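Local coordinates for putative uncharacterized protein ORP (Desulfovibrio gigas, PDB 2WFB) that is of unknown function but probably carries a mixed molybdenum-copper sulphide cluster, which is absent from this apo form, at residues T10-G13 / G18-D21; F30-A35 / A39-D44; K79-L84 / I89-D94. All coordinates share one frame; numbering follows the deposited sequence.

Contact 1 of 3, residues T10-G13 / G18-D21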
# COMPACT_ATOMS: atom_id res chain seq x y z
N THR A 10 -1.67 -2.11 -2.31
CA THR A 10 -3.14 -2.03 -2.39
C THR A 10 -3.68 -3.08 -3.36
O THR A 10 -3.15 -3.27 -4.45
CB THR A 10 -3.64 -0.64 -2.78
OG1 THR A 10 -3.03 -0.24 -4.01
CG2 THR A 10 -3.28 0.36 -1.69
N ALA A 11 -4.74 -3.78 -2.94
CA ALA A 11 -5.17 -4.97 -3.64
C ALA A 11 -6.69 -5.05 -3.70
O ALA A 11 -7.39 -4.53 -2.82
CB ALA A 11 -4.60 -6.20 -2.98
N GLU A 12 -7.19 -5.70 -4.73
CA GLU A 12 -8.61 -5.81 -4.97
C GLU A 12 -9.18 -7.05 -4.27
O GLU A 12 -10.39 -7.26 -4.23
CB GLU A 12 -8.88 -5.76 -6.50
CG GLU A 12 -8.86 -4.30 -7.05
CD GLU A 12 -8.36 -4.13 -8.48
OE1 GLU A 12 -8.15 -5.13 -9.19
OE2 GLU A 12 -8.18 -2.97 -8.90
N GLY A 13 -8.28 -7.82 -3.65
CA GLY A 13 -8.57 -9.09 -3.00
C GLY A 13 -7.26 -9.87 -2.82
O GLY A 13 -6.17 -9.37 -3.16
N GLY A 18 -3.32 -11.01 -8.58
CA GLY A 18 -4.39 -10.03 -8.78
C GLY A 18 -3.78 -8.66 -9.03
O GLY A 18 -2.62 -8.44 -8.74
N LEU A 19 -4.57 -7.71 -9.53
CA LEU A 19 -4.06 -6.39 -9.89
C LEU A 19 -3.94 -5.50 -8.68
O LEU A 19 -4.68 -5.68 -7.73
CB LEU A 19 -5.01 -5.69 -10.88
CG LEU A 19 -5.13 -6.27 -12.28
CD1 LEU A 19 -6.27 -5.54 -12.98
CD2 LEU A 19 -3.82 -6.11 -13.04
N VAL A 20 -3.03 -4.53 -8.72
CA VAL A 20 -3.03 -3.52 -7.68
C VAL A 20 -4.31 -2.67 -7.79
O VAL A 20 -4.78 -2.32 -8.91
CB VAL A 20 -1.67 -2.66 -7.55
CG1 VAL A 20 -0.50 -3.27 -8.27
CG2 VAL A 20 -1.83 -1.21 -7.84
N ASP A 21 -4.92 -2.41 -6.65
CA ASP A 21 -6.07 -1.53 -6.55
C ASP A 21 -5.55 -0.11 -6.77
O ASP A 21 -4.66 0.31 -6.04
CB ASP A 21 -6.67 -1.65 -5.15
CG ASP A 21 -8.11 -1.15 -5.06
OD1 ASP A 21 -8.44 -0.08 -5.61
OD2 ASP A 21 -8.92 -1.86 -4.42
O HOH W 1 -5.79 -7.60 -6.34
O HOH W 2 -7.52 -8.39 -9.74

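Contact 2 of 3, residues F30-A35 / A39-D44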
# COMPACT_ATOMS: atom_id res chain seq x y z
N PHE A 30 -4.85 -5.08 1.38
CA PHE A 30 -3.42 -4.93 1.11
C PHE A 30 -2.80 -6.29 1.15
O PHE A 30 -3.02 -7.03 2.11
CB PHE A 30 -2.71 -4.07 2.17
CG PHE A 30 -3.43 -2.79 2.48
CD1 PHE A 30 -3.36 -1.71 1.63
CD2 PHE A 30 -4.20 -2.68 3.63
CE1 PHE A 30 -4.05 -0.52 1.90
CE2 PHE A 30 -4.89 -1.49 3.91
CZ PHE A 30 -4.80 -0.42 3.04
N VAL A 31 -2.05 -6.63 0.12
CA VAL A 31 -1.19 -7.78 0.17
C VAL A 31 0.14 -7.27 0.73
O VAL A 31 0.77 -6.39 0.14
CB VAL A 31 -0.99 -8.42 -1.22
CG1 VAL A 31 0.09 -9.54 -1.16
CG2 VAL A 31 -2.28 -9.00 -1.71
N VAL A 32 0.53 -7.80 1.88
CA VAL A 32 1.76 -7.40 2.56
C VAL A 32 2.81 -8.49 2.36
O VAL A 32 2.57 -9.64 2.72
CB VAL A 32 1.53 -7.22 4.07
CG1 VAL A 32 2.84 -6.73 4.74
CG2 VAL A 32 0.39 -6.24 4.32
N VAL A 33 3.96 -8.14 1.78
CA VAL A 33 4.98 -9.15 1.43
C VAL A 33 6.32 -8.83 2.08
O VAL A 33 6.72 -7.66 2.16
CB VAL A 33 5.20 -9.30 -0.11
CG1 VAL A 33 4.00 -9.90 -0.78
CG2 VAL A 33 5.48 -7.98 -0.74
N ASP A 34 7.01 -9.87 2.54
CA ASP A 34 8.34 -9.73 3.07
C ASP A 34 9.31 -9.87 1.90
O ASP A 34 9.42 -10.97 1.33
CB ASP A 34 8.59 -10.83 4.08
CG ASP A 34 9.86 -10.62 4.90
OD1 ASP A 34 10.77 -9.84 4.51
OD2 ASP A 34 9.95 -11.28 5.95
N ALA A 35 10.00 -8.78 1.55
CA ALA A 35 10.90 -8.73 0.37
C ALA A 35 11.92 -9.89 0.34
O ALA A 35 12.31 -10.37 -0.72
CB ALA A 35 11.59 -7.39 0.28
N ALA A 39 7.41 -14.25 1.96
CA ALA A 39 6.12 -14.58 2.53
C ALA A 39 5.13 -13.42 2.30
O ALA A 39 5.53 -12.26 2.27
CB ALA A 39 6.26 -14.89 4.01
N ALA A 40 3.86 -13.76 2.13
CA ALA A 40 2.80 -12.77 1.92
C ALA A 40 1.54 -13.05 2.75
O ALA A 40 1.20 -14.21 2.99
CB ALA A 40 2.44 -12.72 0.43
N GLU A 41 0.86 -12.00 3.19
CA GLU A 41 -0.45 -12.15 3.81
C GLU A 41 -1.40 -11.14 3.18
O GLU A 41 -0.96 -10.16 2.59
CB GLU A 41 -0.39 -11.95 5.34
CG GLU A 41 0.15 -10.59 5.76
CD GLU A 41 -0.01 -10.27 7.26
OE1 GLU A 41 0.44 -9.16 7.67
OE2 GLU A 41 -0.57 -11.10 8.01
N TYR A 42 -2.71 -11.37 3.32
CA TYR A 42 -3.72 -10.42 2.89
C TYR A 42 -4.36 -9.75 4.10
O TYR A 42 -4.86 -10.43 5.01
CB TYR A 42 -4.76 -11.10 1.99
CG TYR A 42 -5.85 -10.16 1.52
CD1 TYR A 42 -5.61 -9.25 0.50
CD2 TYR A 42 -7.10 -10.17 2.12
CE1 TYR A 42 -6.61 -8.38 0.06
CE2 TYR A 42 -8.10 -9.30 1.72
CZ TYR A 42 -7.85 -8.41 0.69
OH TYR A 42 -8.84 -7.56 0.28
N VAL A 43 -4.31 -8.43 4.13
CA VAL A 43 -4.86 -7.61 5.21
C VAL A 43 -6.13 -6.95 4.68
O VAL A 43 -6.08 -6.13 3.76
CB VAL A 43 -3.83 -6.55 5.72
CG1 VAL A 43 -4.43 -5.66 6.80
CG2 VAL A 43 -2.59 -7.24 6.28
N ASP A 44 -7.26 -7.35 5.25
CA ASP A 44 -8.58 -6.85 4.85
C ASP A 44 -8.76 -5.37 5.22
O ASP A 44 -8.42 -4.96 6.32
CB ASP A 44 -9.68 -7.71 5.48
CG ASP A 44 -11.05 -7.36 4.96
OD1 ASP A 44 -11.38 -7.82 3.86
OD2 ASP A 44 -11.77 -6.62 5.65

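Contact 3 of 3, residues K79-L84 / I89-D94. With PO4 (phosphate ion), chain D.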
# COMPACT_ATOMS: atom_id res chain seq x y z
N LYS A 79 -4.30 13.89 2.99
CA LYS A 79 -4.31 13.50 4.39
C LYS A 79 -3.77 12.08 4.56
O LYS A 79 -3.04 11.79 5.53
CB LYS A 79 -5.70 13.70 4.99
CG LYS A 79 -6.09 15.19 5.07
CD LYS A 79 -7.34 15.41 5.90
CE LYS A 79 -7.57 16.92 6.16
NZ LYS A 79 -8.78 17.19 7.01
N ALA A 80 -4.12 11.19 3.62
CA ALA A 80 -3.59 9.84 3.63
C ALA A 80 -2.08 9.86 3.48
O ALA A 80 -1.38 9.16 4.21
CB ALA A 80 -4.23 9.01 2.57
N PHE A 81 -1.58 10.66 2.54
CA PHE A 81 -0.15 10.78 2.33
C PHE A 81 0.58 11.25 3.60
O PHE A 81 1.64 10.71 3.94
CB PHE A 81 0.20 11.72 1.18
CG PHE A 81 1.62 11.59 0.71
CD1 PHE A 81 1.96 10.61 -0.22
CD2 PHE A 81 2.63 12.40 1.24
CE1 PHE A 81 3.26 10.45 -0.64
CE2 PHE A 81 3.96 12.26 0.82
CZ PHE A 81 4.28 11.28 -0.11
N GLN A 82 0.03 12.26 4.27
CA GLN A 82 0.63 12.78 5.52
C GLN A 82 0.66 11.71 6.62
O GLN A 82 1.66 11.57 7.34
CB GLN A 82 -0.16 13.98 6.02
CG GLN A 82 0.20 14.40 7.43
CD GLN A 82 -0.84 15.30 8.05
OE1 GLN A 82 -1.36 16.23 7.41
NE2 GLN A 82 -1.16 15.03 9.32
N ALA A 83 -0.44 10.97 6.74
CA ALA A 83 -0.55 9.88 7.69
C ALA A 83 0.48 8.77 7.42
O ALA A 83 1.09 8.26 8.36
CB ALA A 83 -1.96 9.33 7.69
N LEU A 84 0.69 8.41 6.15
CA LEU A 84 1.75 7.45 5.75
C LEU A 84 3.18 7.92 6.06
O LEU A 84 3.99 7.14 6.59
CB LEU A 84 1.63 7.06 4.26
CG LEU A 84 0.36 6.32 3.89
CD1 LEU A 84 0.13 6.40 2.37
CD2 LEU A 84 0.41 4.89 4.38
N ILE A 89 6.19 5.36 6.45
CA ILE A 89 5.99 4.47 5.28
C ILE A 89 6.35 5.20 3.98
O ILE A 89 5.87 6.30 3.74
CB ILE A 89 4.54 3.94 5.27
CG1 ILE A 89 4.28 3.16 6.56
CG2 ILE A 89 4.23 3.11 3.99
CD1 ILE A 89 2.84 2.62 6.73
N LYS A 90 7.23 4.61 3.17
CA LYS A 90 7.57 5.14 1.84
C LYS A 90 6.49 4.75 0.82
O LYS A 90 5.99 3.64 0.85
CB LYS A 90 8.93 4.61 1.35
CG LYS A 90 10.12 5.34 1.89
CD LYS A 90 10.56 4.76 3.25
CE LYS A 90 11.67 5.61 3.92
NZ LYS A 90 11.29 5.95 5.35
N VAL A 91 6.16 5.68 -0.06
CA VAL A 91 5.03 5.51 -0.96
C VAL A 91 5.49 5.46 -2.40
O VAL A 91 6.28 6.30 -2.83
CB VAL A 91 3.99 6.65 -0.79
CG1 VAL A 91 2.85 6.49 -1.79
CG2 VAL A 91 3.45 6.64 0.66
N GLY A 92 5.04 4.43 -3.12
CA GLY A 92 5.24 4.31 -4.57
C GLY A 92 3.88 4.53 -5.20
O GLY A 92 2.89 3.99 -4.73
N GLN A 93 3.82 5.34 -6.23
CA GLN A 93 2.54 5.69 -6.87
C GLN A 93 2.48 5.20 -8.30
O GLN A 93 3.49 4.70 -8.81
CB GLN A 93 2.31 7.21 -6.81
CG GLN A 93 1.81 7.66 -5.45
CD GLN A 93 1.97 9.14 -5.22
OE1 GLN A 93 2.49 9.87 -6.06
NE2 GLN A 93 1.53 9.60 -4.07
N ASP A 94 1.30 5.31 -8.92
CA ASP A 94 1.10 5.10 -10.38
C ASP A 94 1.33 3.67 -10.81
O ASP A 94 1.78 3.41 -11.94
CB ASP A 94 1.99 6.05 -11.22
CG ASP A 94 1.82 7.53 -10.83
OD1 ASP A 94 0.68 8.04 -10.81
OD2 ASP A 94 2.86 8.20 -10.56
P PO4 D . -7.45 12.30 1.48
O1 PO4 D . -6.39 11.25 1.67
O2 PO4 D . -6.85 13.63 1.85
O3 PO4 D . -7.96 12.27 0.05
O4 PO4 D . -8.61 12.02 2.39

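Contact 1 of 3, residues T10-G13 / G18-D21
Just past the end of strand 6-11 the chain folds back on itself, bringing the backbone of Asp21 beside that of Ala11 with the two CA atoms 4.6 Å apart. Asp21 N donates to Thr10 O over 3.0 Å, coming from above the carbonyl plane rather than within it. A second bond comes from the side chain: Thr10 OG1 gives its proton to Asp21 O at 2.7 Å, lying in the carbonyl plane with a C=O...donor angle of 146°. With chi1 at 56°, OG1 sits between the backbone N and the carbonyl carbon, where it also meets the hydroxyl of Thr73, just past the end of strand 68-72.

Asp21 lays its CB against the Ala11 backbone, 3.6 Å from Ala11 N. Its carboxylate is held by two further backbone N-H groups, OD1 by Arg23 and OD2 by Ala28, the former closing an Asx turn. Glu12 passes across it, the carboxylate planes 62° apart and Glu12 OE2 4.4 Å from Asp21 OD1; the two N-H groups probably help Asp21 stay charged beside this like charge. The other oxygen, Glu12 OE1, rests 3.6 Å from Leu19 CB. A water takes the proton of Glu12 N and gives one to Leu19 O, bridging the backbones where they part. The arrangement is a return loop leaving the first, central strand of a ribonuclease H-like sheet, the fold of the dinitrogenase iron-molybdenum cofactor family.

Contact 2 of 3, residues F30-A35 / A39-D44
Phe30 and Val43 share a hydrogen-bonded pair in the antiparallel beta hairpin of strands 29-34 and 40-44. Phe30 N reaches Val43 O at 2.9 Å and Val43 N returns to Phe30 O at 2.8 Å, the latter almost straight at 175°. The phenyl ring drops toward helix 55-66, where it meets Ala59 and Leu63.

Val31 faces the other way, toward Val100 of helix 100-108. Its CG2 comes to the edge of the Tyr42 ring, near the ring plane and 4.0 Å from Tyr42 CD1, the two side chains crossing at about a right angle; Tyr42 has CG anti to its own N (chi1 180°), which carries the ring towards the Phe30 end of strand 29-34.

Val32 pairs with Glu41 through both backbone bonds and turns to the side of Phe30. Val32 CG2 meets Val43 CG2 at 3.7 Å, while the Glu41 chain runs out from the sheet, its CG 4.0 Å from Val32 CB.

At Val33 the packing tightens: CG1 stands 3.4 Å from Ala40 CB, closer than usual van der Waals contact. Beyond it the hairpin's end is closed by Asp34 N donating to Ala39 O across 2.8 Å.

Contact 3 of 3, residues K79-L84 / I89-D94
Leu84 and Val91 carry much of this contact, their side chains crossing at about a right angle with Leu84 CD1 3.7 Å from Val91 CG2. The leucine has chi1 near -64° and chi2 near 161°, a conformation that spreads its two methyls between different partners: CD1 goes to the valine, while CD2 lies 4.1 Å from Ile89 CD1. Ile89 extends its CG1 branch to that meeting, and Leu63 of helix 55-66 packs against it.

These residues seal the second half of a beta-alpha-beta unit, in which strand 68-72, helix 78-86 and strand 90-92 follow one another and the two strands lie parallel and adjacent. The return from helix to strand is bound by Ile89 N donating to Leu84 O at 2.8 Å.

One turn earlier, Phe81 holds CG anti to its backbone N, which stretches the ring out to the strand; CE1 is 3.9 Å from Val91 CB. The same ring atom is 3.9 Å from Gln93 NE2, the ring and amide planes standing 57° apart. That amide nitrogen is spoken for by Gly117 O, which helps fix its rotation beside the ring.

At the helix start a phosphate, probably from the crystallisation liquor, is gripped by backbone alone in this segment: Lys79 N reaches its O2 at 2.8 Å and Ala80 N its O1 at 3.0 Å, while the extended lysine chain runs away from the ion.

Overall arrangement
From the N terminus, strand 6-11 leads straight into contact 1, which closes a short loop before the chain re-enters the sheet as strand 29-34. Contact 2 then closes the hairpin to the outermost strand 40-44. The two touch, Thr10 CG2 packing on Phe30 CE1 and Ala11 CB on Val31 CG2, because strands 6-11 and 29-34 are neighbours. After helices 46-49 and 55-66 and strand 68-72, contact 3 closes the helix-to-strand return at the other outermost strand, 90-92. All three loops follow in series; none nests or crosses. Contact 3 lies about 17 Å, centre to centre, from each of the others, across the chain's centre, joined to them through the sheet.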